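Local coordinates for protein L-Ala-D/L-Glu Epimerase (Escherichia coli, PDB 1JPD) that belongs to the enolase superfamily, pairing an N-terminal capping domain with a TIM-barrel-like C-terminal domain, at residues G75-K83 against L94-A102; K241-D252 against Q270-M279. One frame throughout, in Å; residues are numbered along the deposited sequence.

Contact 1: G75-K83 against L94-A102; sequences GLTREELQK and LDCALWDLA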
loop_
_atom_site.group_PDB
_atom_site.type_symbol
_atom_site.label_atom_id
_atom_site.label_comp_id
_atom_site.label_asym_id
_atom_site.label_seq_id
_atom_site.Cartn_x
_atom_site.Cartn_y
_atom_site.Cartn_z
ATOM N N GLY A 75 -8.022 -7.542 -27.301
ATOM C CA GLY A 75 -8.608 -8.303 -26.203
ATOM C C GLY A 75 -7.681 -8.897 -25.151
ATOM O O GLY A 75 -8.010 -9.928 -24.550
ATOM N N LEU A 76 -6.539 -8.252 -24.916
ATOM C CA LEU A 76 -5.560 -8.723 -23.934
ATOM C C LEU A 76 -6.192 -9.002 -22.577
ATOM O O LEU A 76 -6.671 -8.088 -21.917
ATOM C CB LEU A 76 -4.458 -7.681 -23.754
ATOM C CG LEU A 76 -3.310 -8.088 -22.833
ATOM C CD1 LEU A 76 -2.530 -9.220 -23.485
ATOM C CD2 LEU A 76 -2.404 -6.892 -22.575
ATOM N N THR A 77 -6.192 -10.260 -22.156
ATOM C CA THR A 77 -6.769 -10.603 -20.862
ATOM C C THR A 77 -5.765 -10.304 -19.757
ATOM O O THR A 77 -4.614 -9.962 -20.023
ATOM C CB THR A 77 -7.137 -12.096 -20.772
ATOM O OG1 THR A 77 -5.976 -12.887 -21.050
ATOM C CG2 THR A 77 -8.245 -12.438 -21.753
ATOM N N ARG A 78 -6.216 -10.436 -18.514
ATOM C CA ARG A 78 -5.365 -10.195 -17.361
ATOM C C ARG A 78 -4.274 -11.251 -17.285
ATOM O O ARG A 78 -3.133 -10.950 -16.934
ATOM C CB ARG A 78 -6.200 -10.227 -16.083
ATOM C CG ARG A 78 -6.980 -8.951 -15.817
ATOM C CD ARG A 78 -8.275 -9.248 -15.088
ATOM N NE ARG A 78 -9.232 -9.895 -15.982
ATOM C CZ ARG A 78 -10.324 -10.534 -15.579
ATOM N NH1 ARG A 78 -10.607 -10.618 -14.284
ATOM N NH2 ARG A 78 -11.130 -11.090 -16.471
ATOM N N GLU A 79 -4.616 -12.489 -17.617
ATOM C CA GLU A 79 -3.627 -13.556 -17.562
ATOM C C GLU A 79 -2.500 -13.302 -18.560
ATOM O O GLU A 79 -1.337 -13.574 -18.266
ATOM C CB GLU A 79 -4.270 -14.914 -17.842
ATOM C CG GLU A 79 -3.337 -16.074 -17.551
ATOM C CD GLU A 79 -3.808 -17.376 -18.163
ATOM O OE1 GLU A 79 -4.812 -17.944 -17.680
ATOM O OE2 GLU A 79 -3.169 -17.827 -19.140
ATOM N N GLU A 80 -2.845 -12.770 -19.731
ATOM C CA GLU A 80 -1.853 -12.485 -20.768
ATOM C C GLU A 80 -1.003 -11.263 -20.417
ATOM O O GLU A 80 0.169 -11.189 -20.781
ATOM C CB GLU A 80 -2.533 -12.254 -22.130
ATOM C CG GLU A 80 -3.450 -13.383 -22.608
ATOM C CD GLU A 80 -4.025 -13.137 -23.999
ATOM O OE1 GLU A 80 -3.300 -13.337 -24.999
ATOM O OE2 GLU A 80 -5.205 -12.735 -24.095
ATOM N N LEU A 81 -1.597 -10.306 -19.707
ATOM C CA LEU A 81 -0.895 -9.081 -19.321
ATOM C C LEU A 81 0.289 -9.303 -18.381
ATOM O O LEU A 81 1.259 -8.550 -18.415
ATOM C CB LEU A 81 -1.869 -8.100 -18.669
ATOM C CG LEU A 81 -1.263 -6.805 -18.132
ATOM C CD1 LEU A 81 -0.655 -6.004 -19.273
ATOM C CD2 LEU A 81 -2.338 -6.004 -17.426
ATOM N N GLN A 82 0.203 -10.333 -17.542
ATOM C CA GLN A 82 1.257 -10.649 -16.581
ATOM C C GLN A 82 2.586 -11.011 -17.247
ATOM O O GLN A 82 3.660 -10.823 -16.665
ATOM C CB GLN A 82 0.817 -11.808 -15.678
ATOM C CG GLN A 82 -0.482 -11.569 -14.916
ATOM C CD GLN A 82 -0.476 -10.272 -14.129
ATOM O OE1 GLN A 82 0.446 -9.999 -13.361
ATOM N NE2 GLN A 82 -1.514 -9.470 -14.311
ATOM N N LYS A 83 2.514 -11.527 -18.471
ATOM C CA LYS A 83 3.714 -11.932 -19.190
ATOM C C LYS A 83 4.274 -10.839 -20.098
ATOM O O LYS A 83 5.440 -10.896 -20.481
ATOM C CB LYS A 83 3.420 -13.194 -19.998
ATOM C CG LYS A 83 2.816 -14.318 -19.171
ATOM C CD LYS A 83 2.276 -15.417 -20.062
ATOM C CE LYS A 83 1.427 -16.396 -19.281
ATOM N NZ LYS A 83 0.659 -17.271 -20.213
ATOM N N LEU A 94 -3.214 -1.069 -15.856
ATOM C CA LEU A 94 -3.871 -1.956 -16.810
ATOM C C LEU A 94 -4.581 -3.129 -16.149
ATOM O O LEU A 94 -5.739 -3.429 -16.464
ATOM C CB LEU A 94 -2.863 -2.472 -17.834
ATOM C CG LEU A 94 -2.286 -1.358 -18.700
ATOM C CD1 LEU A 94 -1.251 -1.924 -19.651
ATOM C CD2 LEU A 94 -3.410 -0.668 -19.452
ATOM N N ASP A 95 -3.886 -3.796 -15.236
ATOM C CA ASP A 95 -4.461 -4.938 -14.541
ATOM C C ASP A 95 -5.729 -4.505 -13.810
ATOM O O ASP A 95 -6.754 -5.181 -13.874
ATOM C CB ASP A 95 -3.435 -5.529 -13.563
ATOM C CG ASP A 95 -3.937 -6.786 -12.870
ATOM O OD1 ASP A 95 -4.513 -6.683 -11.769
ATOM O OD2 ASP A 95 -3.765 -7.886 -13.427
ATOM N N CYS A 96 -5.670 -3.366 -13.130
ATOM C CA CYS A 96 -6.839 -2.886 -12.414
ATOM C C CYS A 96 -7.932 -2.471 -13.385
ATOM O O CYS A 96 -9.105 -2.730 -13.134
ATOM C CB CYS A 96 -6.470 -1.721 -11.493
ATOM S SG CYS A 96 -5.447 -2.228 -10.089
ATOM N N ALA A 97 -7.559 -1.834 -14.489
ATOM C CA ALA A 97 -8.555 -1.425 -15.474
ATOM C C ALA A 97 -9.280 -2.661 -16.021
ATOM O O ALA A 97 -10.489 -2.628 -16.233
ATOM C CB ALA A 97 -7.894 -0.657 -16.602
ATOM N N LEU A 98 -8.546 -3.749 -16.242
ATOM C CA LEU A 98 -9.149 -4.981 -16.743
ATOM C C LEU A 98 -10.095 -5.610 -15.715
ATOM O O LEU A 98 -11.141 -6.149 -16.081
ATOM C CB LEU A 98 -8.069 -6.002 -17.129
ATOM C CG LEU A 98 -7.184 -5.665 -18.331
ATOM C CD1 LEU A 98 -6.144 -6.765 -18.529
ATOM C CD2 LEU A 98 -8.047 -5.512 -19.577
ATOM N N TRP A 99 -9.726 -5.558 -14.435
ATOM C CA TRP A 99 -10.572 -6.114 -13.371
ATOM C C TRP A 99 -11.872 -5.323 -13.275
ATOM O O TRP A 99 -12.944 -5.892 -13.091
ATOM C CB TRP A 99 -9.881 -6.041 -12.003
ATOM C CG TRP A 99 -8.956 -7.173 -11.684
ATOM C CD1 TRP A 99 -7.589 -7.161 -11.737
ATOM C CD2 TRP A 99 -9.327 -8.483 -11.248
ATOM N NE1 TRP A 99 -7.089 -8.383 -11.360
ATOM C CE2 TRP A 99 -8.134 -9.214 -11.055
ATOM C CE3 TRP A 99 -10.551 -9.113 -11.005
ATOM C CZ2 TRP A 99 -8.130 -10.544 -10.631
ATOM C CZ3 TRP A 99 -10.545 -10.434 -10.586
ATOM C CH2 TRP A 99 -9.342 -11.135 -10.403
ATOM N N ASP A 100 -11.762 -4.003 -13.388
ATOM C CA ASP A 100 -12.916 -3.123 -13.305
ATOM C C ASP A 100 -13.867 -3.460 -14.441
ATOM O O ASP A 100 -15.076 -3.549 -14.244
ATOM C CB ASP A 100 -12.471 -1.669 -13.425
ATOM C CG ASP A 100 -13.518 -0.701 -12.933
ATOM O OD1 ASP A 100 -13.627 0.396 -13.518
ATOM O OD2 ASP A 100 -14.219 -1.035 -11.952
ATOM N N LEU A 101 -13.299 -3.649 -15.630
ATOM C CA LEU A 101 -14.060 -3.985 -16.822
ATOM C C LEU A 101 -14.697 -5.366 -16.704
ATOM O O LEU A 101 -15.844 -5.565 -17.098
ATOM C CB LEU A 101 -13.149 -3.962 -18.043
ATOM C CG LEU A 101 -13.789 -4.361 -19.375
ATOM C CD1 LEU A 101 -14.825 -3.323 -19.799
ATOM C CD2 LEU A 101 -12.694 -4.489 -20.421
ATOM N N ALA A 102 -13.952 -6.324 -16.168
ATOM C CA ALA A 102 -14.473 -7.675 -16.019
ATOM C C ALA A 102 -15.612 -7.754 -14.994
ATOM O O ALA A 102 -16.445 -8.661 -15.049
ATOM C CB ALA A 102 -13.342 -8.631 -15.631
#
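Arg78 reaches across to Trp99 and sets CD and the guanidinium over the face of the indole. Arg78 CD stands almost exactly above the five-membered ring of Trp99, 3.9 Å from its centroid, a CH-pi contact, while the guanidinium goes on over the six-membered ring in a cation-pi contact, Arg78 CZ lying 4.9 Å from the centroid of that six-membered ring. The two planes are 79° apart, so the guanidinium stands nearly upright on the indole face, with NH1 the nitrogen nearest the ring. The methyl of Ala102 lies over the rim of one guanidinium face, its CB 3.4 Å from Arg78 NH2. Bends at chi2 and chi3 carry the chain past Leu98, Arg78 CG passing 3.4 Å from Leu98 CB. Arg78 thereby acts as a knob in the hole made by Asp95, Leu98, Trp99 and Ala102. This is helix-to-helix packing in the N-terminal domain of the enolase superfamily fold: the 78-83 and 94-102 segments run antiparallel at 176°, their axes 10.0 Å apart. Deeper in, Leu81 points at the partner helix and sets CD2 3.6 Å from Leu94 CB, with Leu98 CD1 also against it. Leu110, Leu113 and Ile114 of helix 110-114 also touch the Trp99 side chain, and Thr258 hydrogen-bonds both Trp99 NE1 and Asp95 OD2. A capping box secures the first turn of the arginine's helix: Glu80 OE2 receives Thr77 N and OG1, and Glu80 N returns a weak bond to Thr77 OG1.

Contact 2: K241-D252 against Q270-M279; sequences KGRYEMVNIKLD and QGFSLMLGCM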
loop_
_atom_site.group_PDB
_atom_site.type_symbol
_atom_site.label_atom_id
_atom_site.label_comp_id
_atom_site.label_asym_id
_atom_site.label_seq_id
_atom_site.Cartn_x
_atom_site.Cartn_y
_atom_site.Cartn_z
ATOM N N LYS A 241 12.609 -14.377 3.405
ATOM C CA LYS A 241 12.540 -15.441 4.405
ATOM C C LYS A 241 13.740 -15.399 5.351
ATOM O O LYS A 241 14.870 -15.596 4.926
ATOM C CB LYS A 241 12.451 -16.810 3.709
ATOM C CG LYS A 241 11.829 -17.913 4.563
ATOM C CD LYS A 241 10.501 -17.459 5.170
ATOM C CE LYS A 241 9.996 -18.420 6.245
ATOM N NZ LYS A 241 9.036 -17.747 7.179
ATOM N N GLY A 242 13.488 -15.132 6.632
ATOM C CA GLY A 242 14.574 -15.065 7.595
ATOM C C GLY A 242 14.986 -13.649 7.942
ATOM O O GLY A 242 15.869 -13.428 8.776
ATOM N N ARG A 243 14.361 -12.675 7.286
ATOM C CA ARG A 243 14.659 -11.272 7.553
ATOM C C ARG A 243 13.409 -10.518 7.987
ATOM O O ARG A 243 13.503 -9.543 8.730
ATOM C CB ARG A 243 15.276 -10.599 6.321
ATOM C CG ARG A 243 16.638 -11.153 5.976
ATOM C CD ARG A 243 17.358 -10.359 4.905
ATOM N NE ARG A 243 18.620 -11.011 4.564
ATOM C CZ ARG A 243 19.496 -10.556 3.675
ATOM N NH1 ARG A 243 19.267 -9.429 3.014
ATOM N NH2 ARG A 243 20.606 -11.242 3.444
ATOM N N TYR A 244 12.245 -10.990 7.543
ATOM C CA TYR A 244 10.981 -10.353 7.879
ATOM C C TYR A 244 9.860 -11.343 8.243
ATOM O O TYR A 244 9.795 -12.459 7.723
ATOM C CB TYR A 244 10.508 -9.480 6.704
ATOM C CG TYR A 244 11.474 -8.394 6.272
ATOM C CD1 TYR A 244 12.487 -8.651 5.350
ATOM C CD2 TYR A 244 11.374 -7.112 6.791
ATOM C CE1 TYR A 244 13.378 -7.649 4.955
ATOM C CE2 TYR A 244 12.257 -6.108 6.405
ATOM C CZ TYR A 244 13.255 -6.378 5.489
ATOM O OH TYR A 244 14.121 -5.373 5.120
ATOM N N GLU A 245 8.969 -10.917 9.130
ATOM C CA GLU A 245 7.849 -11.749 9.529
ATOM C C GLU A 245 6.623 -11.365 8.716
ATOM O O GLU A 245 5.732 -12.186 8.495
ATOM C CB GLU A 245 7.543 -11.568 11.018
ATOM C CG GLU A 245 8.481 -12.316 11.938
ATOM C CD GLU A 245 9.827 -11.640 12.104
ATOM O OE1 GLU A 245 10.822 -12.367 12.315
ATOM O OE2 GLU A 245 9.891 -10.389 12.045
ATOM N N MET A 246 6.597 -10.116 8.253
ATOM C CA MET A 246 5.465 -9.582 7.486
ATOM C C MET A 246 5.891 -8.865 6.199
ATOM O O MET A 246 7.007 -8.351 6.105
ATOM C CB MET A 246 4.687 -8.605 8.379
ATOM C CG MET A 246 3.421 -8.015 7.783
ATOM S SD MET A 246 2.708 -6.807 8.938
ATOM C CE MET A 246 2.207 -7.916 10.288
ATOM N N VAL A 247 5.000 -8.838 5.211
ATOM C CA VAL A 247 5.273 -8.151 3.953
ATOM C C VAL A 247 4.181 -7.117 3.731
ATOM O O VAL A 247 3.012 -7.382 4.001
ATOM C CB VAL A 247 5.285 -9.123 2.744
ATOM C CG1 VAL A 247 6.371 -10.167 2.920
ATOM C CG2 VAL A 247 3.930 -9.790 2.590
ATOM N N ASN A 248 4.558 -5.932 3.266
ATOM C CA ASN A 248 3.588 -4.873 2.998
ATOM C C ASN A 248 3.246 -4.923 1.505
ATOM O O ASN A 248 4.071 -4.572 0.661
ATOM C CB ASN A 248 4.195 -3.513 3.354
ATOM C CG ASN A 248 3.228 -2.362 3.143
ATOM O OD1 ASN A 248 2.504 -2.318 2.149
ATOM N ND2 ASN A 248 3.227 -1.411 4.067
ATOM N N ILE A 249 2.039 -5.372 1.184
ATOM C CA ILE A 249 1.597 -5.478 -0.208
ATOM C C ILE A 249 1.016 -4.167 -0.739
ATOM O O ILE A 249 0.133 -3.576 -0.118
ATOM C CB ILE A 249 0.505 -6.571 -0.371
ATOM C CG1 ILE A 249 1.063 -7.934 0.038
ATOM C CG2 ILE A 249 0.010 -6.607 -1.817
ATOM C CD1 ILE A 249 0.005 -9.026 0.131
ATOM N N LYS A 250 1.522 -3.723 -1.887
ATOM C CA LYS A 250 1.041 -2.506 -2.546
ATOM C C LYS A 250 0.892 -2.818 -4.022
ATOM O O LYS A 250 1.824 -3.337 -4.650
ATOM C CB LYS A 250 2.021 -1.355 -2.371
ATOM C CG LYS A 250 2.073 -0.817 -0.971
ATOM C CD LYS A 250 2.961 0.404 -0.890
ATOM C CE LYS A 250 3.049 0.884 0.534
ATOM N NZ LYS A 250 3.843 2.126 0.653
ATOM N N LEU A 251 -0.274 -2.503 -4.576
ATOM C CA LEU A 251 -0.539 -2.789 -5.984
ATOM C C LEU A 251 0.457 -2.170 -6.965
ATOM O O LEU A 251 0.759 -2.774 -7.991
ATOM C CB LEU A 251 -1.965 -2.371 -6.353
ATOM C CG LEU A 251 -3.074 -3.014 -5.521
ATOM C CD1 LEU A 251 -4.397 -2.808 -6.242
ATOM C CD2 LEU A 251 -2.803 -4.492 -5.316
ATOM N N ASP A 252 0.968 -0.979 -6.661
ATOM C CA ASP A 252 1.945 -0.344 -7.539
ATOM C C ASP A 252 3.255 -1.139 -7.575
ATOM O O ASP A 252 3.982 -1.095 -8.566
ATOM C CB ASP A 252 2.240 1.096 -7.089
ATOM C CG ASP A 252 1.066 2.040 -7.312
ATOM O OD1 ASP A 252 0.599 2.155 -8.466
ATOM O OD2 ASP A 252 0.614 2.677 -6.334
ATOM N N GLN A 270 4.079 -19.410 3.045
ATOM C CA GLN A 270 5.449 -19.474 3.543
ATOM C C GLN A 270 5.612 -18.949 4.959
ATOM O O GLN A 270 6.735 -18.757 5.427
ATOM C CB GLN A 270 6.397 -18.738 2.602
ATOM C CG GLN A 270 6.567 -19.439 1.277
ATOM C CD GLN A 270 7.681 -18.847 0.444
ATOM O OE1 GLN A 270 8.798 -18.649 0.930
ATOM N NE2 GLN A 270 7.392 -18.578 -0.825
ATOM N N GLY A 271 4.495 -18.706 5.635
ATOM C CA GLY A 271 4.551 -18.246 7.013
ATOM C C GLY A 271 4.608 -16.755 7.262
ATOM O O GLY A 271 4.798 -16.325 8.403
ATOM N N PHE A 272 4.443 -15.959 6.213
ATOM C CA PHE A 272 4.478 -14.512 6.367
ATOM C C PHE A 272 3.106 -13.964 6.736
ATOM O O PHE A 272 2.083 -14.496 6.307
ATOM C CB PHE A 272 4.918 -13.823 5.066
ATOM C CG PHE A 272 6.336 -14.106 4.654
ATOM C CD1 PHE A 272 6.628 -15.149 3.779
ATOM C CD2 PHE A 272 7.375 -13.295 5.098
ATOM C CE1 PHE A 272 7.936 -15.373 3.347
ATOM C CE2 PHE A 272 8.683 -13.512 4.671
ATOM C CZ PHE A 272 8.966 -14.554 3.793
ATOM N N SER A 273 3.089 -12.907 7.543
ATOM C CA SER A 273 1.835 -12.248 7.894
ATOM C C SER A 273 1.696 -11.155 6.828
ATOM O O SER A 273 2.689 -10.763 6.211
ATOM C CB SER A 273 1.898 -11.650 9.309
ATOM O OG SER A 273 3.150 -11.046 9.576
ATOM N N LEU A 274 0.485 -10.669 6.592
ATOM C CA LEU A 274 0.302 -9.662 5.553
ATOM C C LEU A 274 -0.173 -8.308 6.035
ATOM O O LEU A 274 -0.812 -8.181 7.075
ATOM C CB LEU A 274 -0.694 -10.159 4.497
ATOM C CG LEU A 274 -0.522 -11.544 3.873
ATOM C CD1 LEU A 274 -1.594 -11.735 2.816
ATOM C CD2 LEU A 274 0.869 -11.686 3.272
ATOM N N MET A 275 0.145 -7.296 5.242
ATOM C CA MET A 275 -0.271 -5.933 5.509
ATOM C C MET A 275 -0.641 -5.372 4.139
ATOM O O MET A 275 -0.039 -5.750 3.139
ATOM C CB MET A 275 0.873 -5.133 6.110
ATOM C CG MET A 275 0.460 -3.736 6.479
ATOM S SD MET A 275 1.844 -2.728 7.006
ATOM C CE MET A 275 1.066 -1.139 6.962
ATOM N N LEU A 276 -1.641 -4.501 4.078
ATOM C CA LEU A 276 -2.041 -3.914 2.805
ATOM C C LEU A 276 -1.721 -2.429 2.849
ATOM O O LEU A 276 -2.217 -1.714 3.718
ATOM C CB LEU A 276 -3.540 -4.118 2.550
ATOM C CG LEU A 276 -4.113 -3.531 1.248
ATOM C CD1 LEU A 276 -3.478 -4.216 0.057
ATOM C CD2 LEU A 276 -5.629 -3.714 1.201
ATOM N N GLY A 277 -0.881 -1.969 1.923
ATOM C CA GLY A 277 -0.515 -0.562 1.886
ATOM C C GLY A 277 -1.022 0.144 0.647
ATOM O O GLY A 277 -1.795 -0.411 -0.132
ATOM N N CYS A 278 -0.586 1.378 0.454
ATOM C CA CYS A 278 -1.006 2.143 -0.707
ATOM C C CYS A 278 -0.018 3.272 -0.877
ATOM O O CYS A 278 0.824 3.497 -0.014
ATOM C CB CYS A 278 -2.390 2.745 -0.475
ATOM S SG CYS A 278 -2.359 4.154 0.701
ATOM N N MET A 279 -0.122 3.974 -1.998
ATOM C CA MET A 279 0.725 5.135 -2.282
ATOM C C MET A 279 -0.262 6.299 -2.199
ATOM O O MET A 279 -1.423 6.093 -1.829
ATOM C CB MET A 279 1.276 5.063 -3.706
ATOM C CG MET A 279 1.987 3.789 -4.039
ATOM S SD MET A 279 3.586 3.730 -3.258
ATOM C CE MET A 279 4.300 2.348 -4.067
HETATM O O HOH W 1 -1.858 -0.761 -2.990
#
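Val247 and Leu274 lie side by side and point the same way, with Val247 CG2 3.7 Å from Leu274 CD2. Ile249, on the same face of the sheet, brings CD1 against Leu274 CD1, and Val247 turns its other methyl, CG1, to Phe272 CD2 at 3.9 Å. Ala260, Ala264 and Ala267 of helix 257-269 cover this layer, Ala260 meeting Ile249 and the other two Leu274. On the opposite face Met246 SD rests against Met275 CB. Met275, with CG anti to the backbone N (chi1 -177°) and an extended chain, carries its sulfur to 3.5 Å from Asn248 ND2, an amide nitrogen that hydrogen-bonds Glu205. Strands 246-249 and 273-276 are parallel neighbours in the barrel sheet, crossing at -25°, and helix 257-269 makes the crossover between them, a beta-alpha-beta unit of the TIM-barrel type. Ser273 N to Glu245 O is nearly straight at 169° and lies in the carbonyl plane; Val247 N to Ser273 O and Ile249 N to Met275 O continue the ladder, whereas Met275 N to Val247 O is weak. Gly277 N closes it on Ile249 O at 2.8 Å. Just beyond, a water accepts from Leu251 N and donates to Gly277 O, bridging the start of helix 251-254 to the 270-279 segment. Lys250 stretches along Gly277 and Cys278, its NZ making a weak bond to Cys278 O. At the other end, Gly271 completes the Schellman motif that terminates helix 257-269. There Lys241 NZ donates to Gln270 O at 3.1 Å and also sits over the Phe272 ring, 4.7 Å from its centroid, as a cation-pi partner.

In the fold
The two contacts belong to different domains and are built from different elements. Contact 1 joins two antiparallel helices of the N-terminal domain mainly through side chains, with no clear hydrogen bond passing between its segments. Contact 2 joins neighbouring parallel strands of the barrel through a backbone ladder, and buries 1000 Å² against 442 Å². Both are partly buried: contact 2, its centre about 10 Å from the centre of the chain, has mostly buried residues with a few exposed, whereas contact 1, its centre about 20 Å from that point, has half of its touching residues buried. Their centres are about 23 Å apart, yet they meet where Cys96 SG packs 4.0 Å from Leu251 CD1.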